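Local atomic coordinates of shikimate dehydrogenase (NADP(+)) (Listeria monocytogenes, PDB entry 3TNL), a protein that probably catalyses the reversible NADPH-linked reduction of 3-dehydroshikimate to shikimate, a step of the chorismate pathway leading to the aromatic amino acids. Residues E116-V121 against A165-C170; C160-A165 against A192-T197; K208-D213 against R221-E226. All coordinates share one frame; numbering follows the deposited sequence. Where two conformers were deposited one is given.

Contact 1 of 3, residues E116-V121 against A165-C170; sequences ELVGAV and AATAIC. With NAD (nicotinamide-adenine-dinucleotide), chain H.
Val118, in the last turn of helix 113-118, packs against Thr167 and Ala168 near the start of helix 164-175. The apolar part of the contact rests on the two methyl branches of the valine, each with its own target. CG1 of Val118 lies 4.0 Å from CG2 of Thr167, the two side chains meeting at a slant. CG2 of Val118 instead approaches the helix backbone, 4.2 Å from CA of Ala168, where the small alanine lets the branch come close to the main chain. The valine holds CG1 opposite its backbone N (chi1 170°), which spreads both methyls across the neighbouring helix. The closest CA atoms of the two segments, those of Val118 and Ala168, are 6.2 Å apart.

No hydrogen bond joins the two segments. Thr167 turns its methyl to the valine, while its hydroxyl OG1 is hydrogen-bonded to the carbonyl of Gly163, one turn back. Just past Val118, the chain leaves the helix at Gly119, whose positive phi of 87° redirects it toward Ala120 and Val121.

The third interaction is with the cofactor. The amide N of Ala165, in the first turn of helix 164-175, donates a hydrogen bond of 2.9 Å to O2N of NAD, with an N-H...O angle of 160°. CB of Ala165 lies 3.8 Å from C6N of the nicotinamide ring.

The contact thus brings the end of a helix in the substrate-binding part against the first helix of the Rossmann-type nucleotide fold. Ala168 also adjoins Asp137, a probable shikimate ligand. Thr167 and Cys170 pack on Thr197 of helix 191-204, Ile169 and Cys170 touch strand 156-160, and the Val121 backbone pairs with that of Lys101, the probable proton acceptor.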
loop_
_atom_site.group_PDB
_atom_site.type_symbol
_atom_site.label_atom_id
_atom_site.label_comp_id
_atom_site.label_asym_id
_atom_site.label_seq_id
_atom_site.Cartn_x
_atom_site.Cartn_y
_atom_site.Cartn_z
ATOM N N GLU B 116 -22.857 5.331 12.552
ATOM C CA GLU B 116 -23.401 6.621 12.949
ATOM C C GLU B 116 -23.793 6.595 14.432
ATOM O O GLU B 116 -23.363 7.433 15.216
ATOM C CB GLU B 116 -24.632 6.940 12.084
ATOM C CG GLU B 116 -25.395 8.225 12.463
ATOM C CD GLU B 116 -24.619 9.498 12.198
ATOM O OE1 GLU B 116 -24.013 9.624 11.114
ATOM O OE2 GLU B 116 -24.663 10.406 13.057
ATOM N N LEU B 117 -24.563 5.586 14.823
ATOM C CA LEU B 117 -25.088 5.532 16.200
ATOM C C LEU B 117 -23.992 5.236 17.217
ATOM O O LEU B 117 -23.943 5.841 18.277
ATOM C CB LEU B 117 -26.250 4.546 16.304
ATOM C CG LEU B 117 -26.992 4.467 17.632
ATOM C CD1 LEU B 117 -27.543 5.823 18.059
ATOM C CD2 LEU B 117 -28.095 3.444 17.513
ATOM N N VAL B 118 -23.101 4.305 16.907
ATOM C CA VAL B 118 -21.999 4.009 17.812
ATOM C C VAL B 118 -21.058 5.215 17.922
ATOM O O VAL B 118 -20.564 5.548 18.996
ATOM C CB VAL B 118 -21.185 2.787 17.358
ATOM C CG1 VAL B 118 -19.896 2.644 18.188
ATOM C CG2 VAL B 118 -22.011 1.496 17.431
ATOM N N GLY B 119 -20.809 5.868 16.795
ATOM C CA GLY B 119 -19.867 6.968 16.757
ATOM C C GLY B 119 -18.447 6.515 16.525
ATOM O O GLY B 119 -17.481 7.229 16.864
ATOM N N ALA B 120 -18.291 5.305 16.012
ATOM C CA ALA B 120 -16.969 4.755 15.684
ATOM C C ALA B 120 -17.047 4.025 14.342
ATOM O O ALA B 120 -18.069 3.477 13.962
ATOM C CB ALA B 120 -16.483 3.788 16.766
ATOM N N VAL B 121 -15.919 4.012 13.646
ATOM C CA VAL B 121 -15.766 3.342 12.369
ATOM C C VAL B 121 -14.513 2.487 12.438
ATOM O O VAL B 121 -13.455 2.976 12.837
ATOM C CB VAL B 121 -15.550 4.385 11.228
ATOM C CG1 VAL B 121 -15.043 3.697 9.917
ATOM C CG2 VAL B 121 -16.830 5.185 10.990
ATOM N N ALA B 165 -15.066 -1.942 22.377
ATOM C CA ALA B 165 -15.698 -3.218 22.126
ATOM C C ALA B 165 -17.088 -3.292 22.759
ATOM O O ALA B 165 -18.055 -3.709 22.106
ATOM C CB ALA B 165 -14.820 -4.378 22.650
ATOM N N ALA B 166 -17.204 -2.891 24.020
ATOM C CA ALA B 166 -18.486 -2.965 24.691
ATOM C C ALA B 166 -19.506 -2.078 24.032
ATOM O O ALA B 166 -20.692 -2.437 23.952
ATOM C CB ALA B 166 -18.361 -2.583 26.176
ATOM N N THR B 167 -19.081 -0.885 23.633
ATOM C CA THR B 167 -20.004 0.071 23.006
ATOM C C THR B 167 -20.574 -0.484 21.700
ATOM O O THR B 167 -21.791 -0.453 21.458
ATOM C CB THR B 167 -19.346 1.443 22.791
ATOM O OG1 THR B 167 -18.888 1.957 24.053
ATOM C CG2 THR B 167 -20.356 2.416 22.180
ATOM N N ALA B 168 -19.702 -1.030 20.865
ATOM C CA ALA B 168 -20.118 -1.598 19.603
ATOM C C ALA B 168 -21.013 -2.814 19.795
ATOM O O ALA B 168 -22.009 -2.961 19.092
ATOM C CB ALA B 168 -18.902 -1.949 18.761
ATOM N N ILE B 169 -20.690 -3.669 20.769
ATOM C CA ILE B 169 -21.485 -4.839 21.040
ATOM C C ILE B 169 -22.858 -4.451 21.563
ATOM O O ILE B 169 -23.879 -4.996 21.121
ATOM C CB ILE B 169 -20.775 -5.779 22.073
ATOM C CG1 ILE B 169 -19.600 -6.488 21.418
ATOM C CG2 ILE B 169 -21.758 -6.850 22.651
ATOM C CD1 ILE B 169 -18.613 -7.104 22.417
ATOM N N CYS B 170 -22.895 -3.501 22.493
ATOM C CA CYS B 170 -24.201 -3.095 23.062
ATOM C C CYS B 170 -25.126 -2.496 22.012
ATOM O O CYS B 170 -26.298 -2.883 21.932
ATOM C CB CYS B 170 -24.043 -2.103 24.195
ATOM S SG CYS B 170 -23.368 -2.762 25.730
HETATM P PA NAD H . -11.117 0.226 25.977
HETATM O O1A NAD H . -9.776 0.761 26.474
HETATM O O2A NAD H . -11.857 1.014 24.913
HETATM O O5B NAD H . -12.064 -0.063 27.260
HETATM C C5B NAD H . -11.611 -0.681 28.465
HETATM C C4B NAD H . -12.819 -1.143 29.289
HETATM O O4B NAD H . -12.359 -1.968 30.371
HETATM C C3B NAD H . -13.516 0.005 29.992
HETATM O O3B NAD H . -14.915 -0.346 30.138
HETATM C C2B NAD H . -12.883 0.067 31.361
HETATM O O2B NAD H . -13.742 0.603 32.359
HETATM C C1B NAD H . -12.636 -1.403 31.634
HETATM N N9A NAD H . -11.558 -1.738 32.571
HETATM C C8A NAD H . -10.234 -1.681 32.292
HETATM N N7A NAD H . -9.534 -2.127 33.357
HETATM C C5A NAD H . -10.395 -2.496 34.338
HETATM C C6A NAD H . -10.317 -3.013 35.616
HETATM N N6A NAD H . -9.129 -3.295 36.161
HETATM N N1A NAD H . -11.445 -3.294 36.303
HETATM C C2A NAD H . -12.664 -3.026 35.773
HETATM N N3A NAD H . -12.826 -2.515 34.531
HETATM C C4A NAD H . -11.731 -2.242 33.787
HETATM O O3 NAD H . -10.818 -1.265 25.482
HETATM P PN NAD H . -11.526 -2.060 24.277
HETATM O O1N NAD H . -10.917 -1.710 22.942
HETATM O O2N NAD H . -13.044 -2.017 24.461
HETATM O O5D NAD H . -11.031 -3.576 24.511
HETATM C C5D NAD H . -11.440 -4.256 25.692
HETATM C C4D NAD H . -11.059 -5.704 25.457
HETATM O O4D NAD H . -11.691 -6.172 24.252
HETATM C C3D NAD H . -9.562 -5.859 25.240
HETATM O O3D NAD H . -9.099 -6.945 26.047
HETATM C C2D NAD H . -9.420 -6.175 23.760
HETATM O O2D NAD H . -8.237 -6.949 23.458
HETATM C C1D NAD H . -10.725 -6.907 23.479
HETATM N N1N NAD H . -11.194 -6.897 22.091
HETATM C C2N NAD H . -11.406 -8.064 21.454
HETATM C C3N NAD H . -11.870 -8.085 20.143
HETATM C C7N NAD H . -12.117 -9.365 19.412
HETATM O O7N NAD H . -12.142 -9.281 18.185
HETATM N N7N NAD H . -12.328 -10.509 20.097
HETATM C C4N NAD H . -12.113 -6.869 19.484
HETATM C C5N NAD H . -11.892 -5.677 20.166
HETATM C C6N NAD H . -11.423 -5.711 21.479
#

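Contact 2 of 3, residues C160-A165 against A192-T197; sequences CGAGGA and ANAEKT. With NAD (nicotinamide-adenine-dinucleotide), chain H.
Asn193 of helix 191-204 reaches over the glycine-rich turn 160-165 and grips it at the carbonyl of Ala162. Its CB already lies 3.9 Å from Ala162 O. With CG placed trans to the backbone N (chi1 -175°), the side chain heads for the turn, and the amide nitrogen ND2 donates a hydrogen bond of 2.7 Å to Ala162 O. The bond is fairly straight, with an N-H...O angle of 160°, and the acceptor lies nearly in the plane of the asparagine amide. Seen from the carbonyl, the donor stands off its plane by 31°. ND2 has a further, weak hydrogen bond to OG1 of Thr167, so the tip of Asn193 spans the turn and the helix that follows it.

Next to this polar grip, the methyl groups of Ala162 and Ala194 meet at 3.5 Å between their CB atoms. The two methyls make this a tight approach of turn and helix. Phe190 and Asn185 also border the Ala162 methyl.

The backbone of the same turn holds NAD: Ala162 N donates to the ribose hydroxyl O3B at 2.9 Å, and Gly164 N to the phosphate oxygen O2A at 2.9 Å. Gly163, the N-cap of helix 164-175, brings its CA to 3.2 Å from O2A.

The turn is consistent with the GxGxxA-type loop of a Rossmann fold, and the chemistry is divided accordingly. Amide N-H groups at the helix start serve the cofactor, where the helix dipole probably adds to the attraction for the diphosphate, while Asn193 satisfies the buried Ala162 carbonyl and probably helps fix the orientation of that peptide.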
loop_
_atom_site.group_PDB
_atom_site.type_symbol
_atom_site.label_atom_id
_atom_site.label_comp_id
_atom_site.label_asym_id
_atom_site.label_seq_id
_atom_site.Cartn_x
_atom_site.Cartn_y
_atom_site.Cartn_z
ATOM N N CYS B 160 -20.156 -6.437 30.931
ATOM C CA CYS B 160 -19.193 -5.626 31.648
ATOM C C CYS B 160 -18.350 -4.871 30.630
ATOM O O CYS B 160 -17.755 -5.456 29.743
ATOM C CB CYS B 160 -18.220 -6.470 32.476
ATOM S SG CYS B 160 -19.024 -7.462 33.728
ATOM N N GLY B 161 -18.318 -3.552 30.771
ATOM C CA GLY B 161 -17.487 -2.707 29.932
ATOM C C GLY B 161 -18.230 -1.565 29.276
ATOM O O GLY B 161 -19.454 -1.565 29.126
ATOM N N ALA B 162 -17.433 -0.604 28.826
ATOM C CA ALA B 162 -17.934 0.643 28.208
ATOM C C ALA B 162 -16.924 1.318 27.298
ATOM O O ALA B 162 -17.072 2.527 26.982
ATOM C CB ALA B 162 -18.428 1.607 29.264
ATOM N N GLY B 163 -15.914 0.554 26.876
ATOM C CA GLY B 163 -14.945 1.006 25.915
ATOM C C GLY B 163 -15.408 0.732 24.498
ATOM O O GLY B 163 -16.598 0.573 24.229
ATOM N N GLY B 164 -14.457 0.626 23.580
ATOM C CA GLY B 164 -14.814 0.452 22.174
ATOM C C GLY B 164 -15.577 -0.816 21.883
ATOM O O GLY B 164 -16.616 -0.787 21.214
ATOM N N ALA B 165 -15.066 -1.942 22.377
ATOM C CA ALA B 165 -15.698 -3.218 22.126
ATOM C C ALA B 165 -17.088 -3.292 22.759
ATOM O O ALA B 165 -18.055 -3.709 22.106
ATOM C CB ALA B 165 -14.820 -4.378 22.650
ATOM N N ALA B 192 -19.113 7.628 31.838
ATOM C CA ALA B 192 -19.903 8.601 31.074
ATOM C C ALA B 192 -20.251 8.134 29.655
ATOM O O ALA B 192 -21.317 8.444 29.123
ATOM C CB ALA B 192 -19.219 9.967 31.040
ATOM N N ASN B 193 -19.355 7.382 29.034
ATOM C CA ASN B 193 -19.617 6.830 27.720
ATOM C C ASN B 193 -20.734 5.791 27.823
ATOM O O ASN B 193 -21.600 5.694 26.971
ATOM C CB ASN B 193 -18.383 6.151 27.133
ATOM C CG ASN B 193 -18.621 5.691 25.725
ATOM O OD1 ASN B 193 -19.058 6.485 24.870
ATOM N ND2 ASN B 193 -18.372 4.397 25.463
ATOM N N ALA B 194 -20.701 4.975 28.877
ATOM C CA ALA B 194 -21.763 3.983 29.057
ATOM C C ALA B 194 -23.123 4.693 29.242
ATOM O O ALA B 194 -24.158 4.200 28.768
ATOM C CB ALA B 194 -21.468 3.056 30.252
ATOM N N GLU B 195 -23.118 5.843 29.926
ATOM C CA GLU B 195 -24.374 6.613 30.130
ATOM C C GLU B 195 -24.898 7.061 28.751
ATOM O O GLU B 195 -26.098 6.996 28.478
ATOM C CB GLU B 195 -24.164 7.777 31.083
ATOM C CG GLU B 195 -23.936 7.360 32.524
ATOM C CD GLU B 195 -23.570 8.542 33.441
ATOM O OE1 GLU B 195 -22.707 9.346 33.056
ATOM O OE2 GLU B 195 -24.120 8.629 34.564
ATOM N N LYS B 196 -23.992 7.494 27.883
ATOM C CA LYS B 196 -24.385 7.869 26.520
ATOM C C LYS B 196 -24.935 6.664 25.735
ATOM O O LYS B 196 -25.954 6.770 25.037
ATOM C CB LYS B 196 -23.214 8.527 25.771
ATOM C CG LYS B 196 -22.975 9.994 26.176
ATOM C CD LYS B 196 -22.076 10.735 25.159
ATOM C CE LYS B 196 -20.679 10.149 25.023
ATOM N NZ LYS B 196 -19.839 10.950 24.057
ATOM N N THR B 197 -24.308 5.492 25.885
ATOM C CA THR B 197 -24.775 4.295 25.219
ATOM C C THR B 197 -26.211 3.941 25.657
ATOM O O THR B 197 -27.045 3.576 24.829
ATOM C CB THR B 197 -23.820 3.169 25.489
ATOM O OG1 THR B 197 -22.547 3.521 24.913
ATOM C CG2 THR B 197 -24.324 1.832 24.922
HETATM P PA NAD H . -11.117 0.226 25.977
HETATM O O1A NAD H . -9.776 0.761 26.474
HETATM O O2A NAD H . -11.857 1.014 24.913
HETATM O O5B NAD H . -12.064 -0.063 27.260
HETATM C C5B NAD H . -11.611 -0.681 28.465
HETATM C C4B NAD H . -12.819 -1.143 29.289
HETATM O O4B NAD H . -12.359 -1.968 30.371
HETATM C C3B NAD H . -13.516 0.005 29.992
HETATM O O3B NAD H . -14.915 -0.346 30.138
HETATM C C2B NAD H . -12.883 0.067 31.361
HETATM O O2B NAD H . -13.742 0.603 32.359
HETATM C C1B NAD H . -12.636 -1.403 31.634
HETATM N N9A NAD H . -11.558 -1.738 32.571
HETATM C C8A NAD H . -10.234 -1.681 32.292
HETATM N N7A NAD H . -9.534 -2.127 33.357
HETATM C C5A NAD H . -10.395 -2.496 34.338
HETATM C C6A NAD H . -10.317 -3.013 35.616
HETATM N N6A NAD H . -9.129 -3.295 36.161
HETATM N N1A NAD H . -11.445 -3.294 36.303
HETATM C C2A NAD H . -12.664 -3.026 35.773
HETATM N N3A NAD H . -12.826 -2.515 34.531
HETATM C C4A NAD H . -11.731 -2.242 33.787
HETATM O O3 NAD H . -10.818 -1.265 25.482
HETATM P PN NAD H . -11.526 -2.060 24.277
HETATM O O1N NAD H . -10.917 -1.710 22.942
HETATM O O2N NAD H . -13.044 -2.017 24.461
HETATM O O5D NAD H . -11.031 -3.576 24.511
HETATM C C5D NAD H . -11.440 -4.256 25.692
HETATM C C4D NAD H . -11.059 -5.704 25.457
HETATM O O4D NAD H . -11.691 -6.172 24.252
HETATM C C3D NAD H . -9.562 -5.859 25.240
HETATM O O3D NAD H . -9.099 -6.945 26.047
HETATM C C2D NAD H . -9.420 -6.175 23.760
HETATM O O2D NAD H . -8.237 -6.949 23.458
HETATM C C1D NAD H . -10.725 -6.907 23.479
HETATM N N1N NAD H . -11.194 -6.897 22.091
HETATM C C2N NAD H . -11.406 -8.064 21.454
HETATM C C3N NAD H . -11.870 -8.085 20.143
HETATM C C7N NAD H . -12.117 -9.365 19.412
HETATM O O7N NAD H . -12.142 -9.281 18.185
HETATM N N7N NAD H . -12.328 -10.509 20.097
HETATM C C4N NAD H . -12.113 -6.869 19.484
HETATM C C5N NAD H . -11.892 -5.677 20.166
HETATM C C6N NAD H . -11.423 -5.711 21.479
#

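Contact 3 of 3, residues K208-D213 against R221-E226; sequences KAQLFD and RKEIAE
Strand 208-213 and helix 217-226 approach through side chains, for their nearest CA atoms, those of Phe212 and Glu223, are 10.2 Å apart. Glu223 fills the interval from the helix side, with Phe212 and Gln210 reaching toward it from the strand.

CG of Glu223 comes within 4.1 Å of CE2 of Phe212, approaching the ring obliquely. The glutamate bends at its second torsion (chi2 -50°), which carries the carboxylate past the CE2 side of the ring toward Gln210; ring and carboxylate planes are inclined by 30°. The extended Gln210 chain comes from the opposite direction and places its NE2 in the ring plane at the edge of Phe212. That nitrogen lies 3.5 Å from OE1 of Glu223, with the amide and carboxylate planes nearly perpendicular (82°).

A clearer link runs through water. One molecule accepts hydrogen bonds from Gln210 NE2 at 3.1 Å and from Lys222 NZ at 2.9 Å, and donates one of 2.7 Å to Glu223 OE2. Lys222 NZ also forms a salt bridge of 2.8 Å with OE1 of Glu226, one turn further on, using the syn lone pair of that oxygen; its ion pair with Glu223 OE2 is long, at 4.0 Å.

Glu223 has stronger partners beyond the two segments: OE1 receives Lys156 and Ser182, and OE2 receives Gln219. The strand's other face turns Ala209 and Leu211 to helix 191-204, while Phe212 also meets the ring of Phe184.

Helix 217-226 forms the crossover connection between edge strand 208-213 and strand 229-232. Between helix and sheet the carboxylate of the buried Glu223 is supplied with several donors; the salt bridge to Lys156 and the nearby Lys222 would probably stabilise its negative charge, and the water carries part of the strand-helix connection.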
loop_
_atom_site.group_PDB
_atom_site.type_symbol
_atom_site.label_atom_id
_atom_site.label_comp_id
_atom_site.label_asym_id
_atom_site.label_seq_id
_atom_site.Cartn_x
_atom_site.Cartn_y
_atom_site.Cartn_z
ATOM N N LYS B 208 -34.304 -2.205 26.091
ATOM C CA LYS B 208 -34.321 -1.577 27.415
ATOM C C LYS B 208 -32.929 -1.727 28.017
ATOM O O LYS B 208 -32.512 -2.819 28.381
ATOM C CB LYS B 208 -35.381 -2.197 28.326
ATOM C CG LYS B 208 -36.805 -2.210 27.747
ATOM C CD LYS B 208 -37.235 -0.847 27.190
ATOM C CE LYS B 208 -38.600 -0.946 26.494
ATOM N NZ LYS B 208 -38.904 0.271 25.682
ATOM N N ALA B 209 -32.223 -0.619 28.075
ATOM C CA ALA B 209 -30.856 -0.565 28.567
ATOM C C ALA B 209 -30.772 0.149 29.907
ATOM O O ALA B 209 -31.505 1.112 30.185
ATOM C CB ALA B 209 -29.968 0.139 27.534
ATOM N N GLN B 210 -29.842 -0.307 30.732
ATOM C CA GLN B 210 -29.548 0.302 32.018
ATOM C C GLN B 210 -28.083 0.092 32.351
ATOM O O GLN B 210 -27.467 -0.839 31.826
ATOM C CB GLN B 210 -30.461 -0.187 33.126
ATOM C CG GLN B 210 -30.514 -1.609 33.335
ATOM C CD GLN B 210 -31.737 -2.038 34.205
ATOM O OE1 GLN B 210 -32.428 -1.220 34.856
ATOM N NE2 GLN B 210 -31.959 -3.330 34.238
ATOM N N LEU B 211 -27.554 0.994 33.187
ATOM C CA LEU B 211 -26.160 0.987 33.624
ATOM C C LEU B 211 -26.045 0.967 35.153
ATOM O O LEU B 211 -26.790 1.659 35.849
ATOM C CB LEU B 211 -25.461 2.242 33.103
ATOM C CG LEU B 211 -24.028 2.494 33.570
ATOM C CD1 LEU B 211 -23.039 1.444 33.107
ATOM C CD2 LEU B 211 -23.635 3.911 33.113
ATOM N N PHE B 212 -25.119 0.159 35.654
ATOM C CA PHE B 212 -24.805 0.063 37.063
ATOM C C PHE B 212 -23.295 0.025 37.296
ATOM O O PHE B 212 -22.518 -0.334 36.412
ATOM C CB PHE B 212 -25.374 -1.221 37.630
ATOM C CG PHE B 212 -26.861 -1.385 37.396
ATOM C CD1 PHE B 212 -27.769 -0.724 38.183
ATOM C CD2 PHE B 212 -27.327 -2.214 36.390
ATOM C CE1 PHE B 212 -29.146 -0.892 37.964
ATOM C CE2 PHE B 212 -28.696 -2.405 36.200
ATOM C CZ PHE B 212 -29.582 -1.721 36.984
ATOM N N ASP B 213 -22.887 0.339 38.517
ATOM C CA ASP B 213 -21.489 0.226 38.944
ATOM C C ASP B 213 -21.187 -1.269 39.092
ATOM O O ASP B 213 -21.997 -2.013 39.635
ATOM C CB ASP B 213 -21.365 0.932 40.304
ATOM C CG ASP B 213 -19.949 1.126 40.782
ATOM O OD1 ASP B 213 -19.761 2.129 41.532
ATOM O OD2 ASP B 213 -19.035 0.376 40.425
ATOM N N ARG B 221 -26.168 -9.802 40.533
ATOM C CA ARG B 221 -26.777 -11.117 40.732
ATOM C C ARG B 221 -28.132 -11.171 40.011
ATOM O O ARG B 221 -28.421 -12.116 39.295
ATOM C CB ARG B 221 -26.969 -11.383 42.224
ATOM C CG ARG B 221 -27.456 -12.779 42.548
ATOM C CD ARG B 221 -27.609 -13.005 44.045
ATOM N NE ARG B 221 -26.289 -13.034 44.659
ATOM C CZ ARG B 221 -25.476 -14.086 44.569
ATOM N NH1 ARG B 221 -24.265 -14.056 45.122
ATOM N NH2 ARG B 221 -25.862 -15.158 43.916
ATOM N N LYS B 222 -28.942 -10.127 40.206
ATOM C CA LYS B 222 -30.268 -10.075 39.579
ATOM C C LYS B 222 -30.128 -10.092 38.073
ATOM O O LYS B 222 -30.773 -10.907 37.383
ATOM C CB LYS B 222 -31.068 -8.856 40.000
ATOM C CG LYS B 222 -32.436 -8.767 39.299
ATOM C CD LYS B 222 -33.148 -7.445 39.635
ATOM C CE LYS B 222 -34.552 -7.389 39.059
ATOM N NZ LYS B 222 -34.692 -7.188 37.566
ATOM N N GLU B 223 -29.294 -9.188 37.558
ATOM C CA GLU B 223 -29.165 -9.086 36.111
ATOM C C GLU B 223 -28.714 -10.403 35.460
ATOM O O GLU B 223 -29.330 -10.873 34.466
ATOM C CB GLU B 223 -28.292 -7.888 35.703
ATOM C CG GLU B 223 -28.779 -6.542 36.233
ATOM C CD GLU B 223 -30.226 -6.310 35.965
ATOM O OE1 GLU B 223 -30.636 -6.476 34.812
ATOM O OE2 GLU B 223 -30.972 -5.968 36.918
ATOM N N ILE B 224 -27.660 -11.004 35.997
ATOM C CA ILE B 224 -27.188 -12.275 35.438
ATOM C C ILE B 224 -28.260 -13.377 35.500
ATOM O O ILE B 224 -28.436 -14.135 34.547
ATOM C CB ILE B 224 -25.900 -12.738 36.092
ATOM C CG1 ILE B 224 -24.752 -11.783 35.810
ATOM C CG2 ILE B 224 -25.511 -14.111 35.567
ATOM C CD1 ILE B 224 -23.463 -12.091 36.585
ATOM N N ALA B 225 -28.963 -13.463 36.621
ATOM C CA ALA B 225 -29.993 -14.449 36.799
ATOM C C ALA B 225 -31.074 -14.390 35.726
ATOM O O ALA B 225 -31.661 -15.423 35.386
ATOM C CB ALA B 225 -30.634 -14.280 38.200
ATOM N N GLU B 226 -31.326 -13.176 35.240
ATOM C CA GLU B 226 -32.351 -12.913 34.226
ATOM C C GLU B 226 -31.861 -12.909 32.779
ATOM O O GLU B 226 -32.662 -12.755 31.860
ATOM C CB GLU B 226 -32.994 -11.552 34.552
ATOM C CG GLU B 226 -33.683 -11.561 35.902
ATOM C CD GLU B 226 -34.204 -10.212 36.362
ATOM O OE1 GLU B 226 -33.894 -9.165 35.755
ATOM O OE2 GLU B 226 -34.929 -10.230 37.389
HETATM O O HOH W 1 -33.370 -4.861 36.528
#

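Contacts 1 and 2 are both buried, their centres 9 Å apart, and share Ala165, helix 164-175 and NAD. Contact 1 joins the two halves of the enzyme by small apolar groups, whereas contact 2 braces the cofactor loop within the nucleotide-binding half through an amide-carbonyl bond. Contact 3, about 22 Å from the chain centre, is only partly buried at the sheet margin and combines a Phe212-Glu223 contact with a water-mediated link beside a charged cluster. It leaves NAD untouched but continues from contact 2: helix 191-204 leads into strand 208-213, and Ala194 and Glu195 pack on Leu211. Contacts 1 and 3 do not meet.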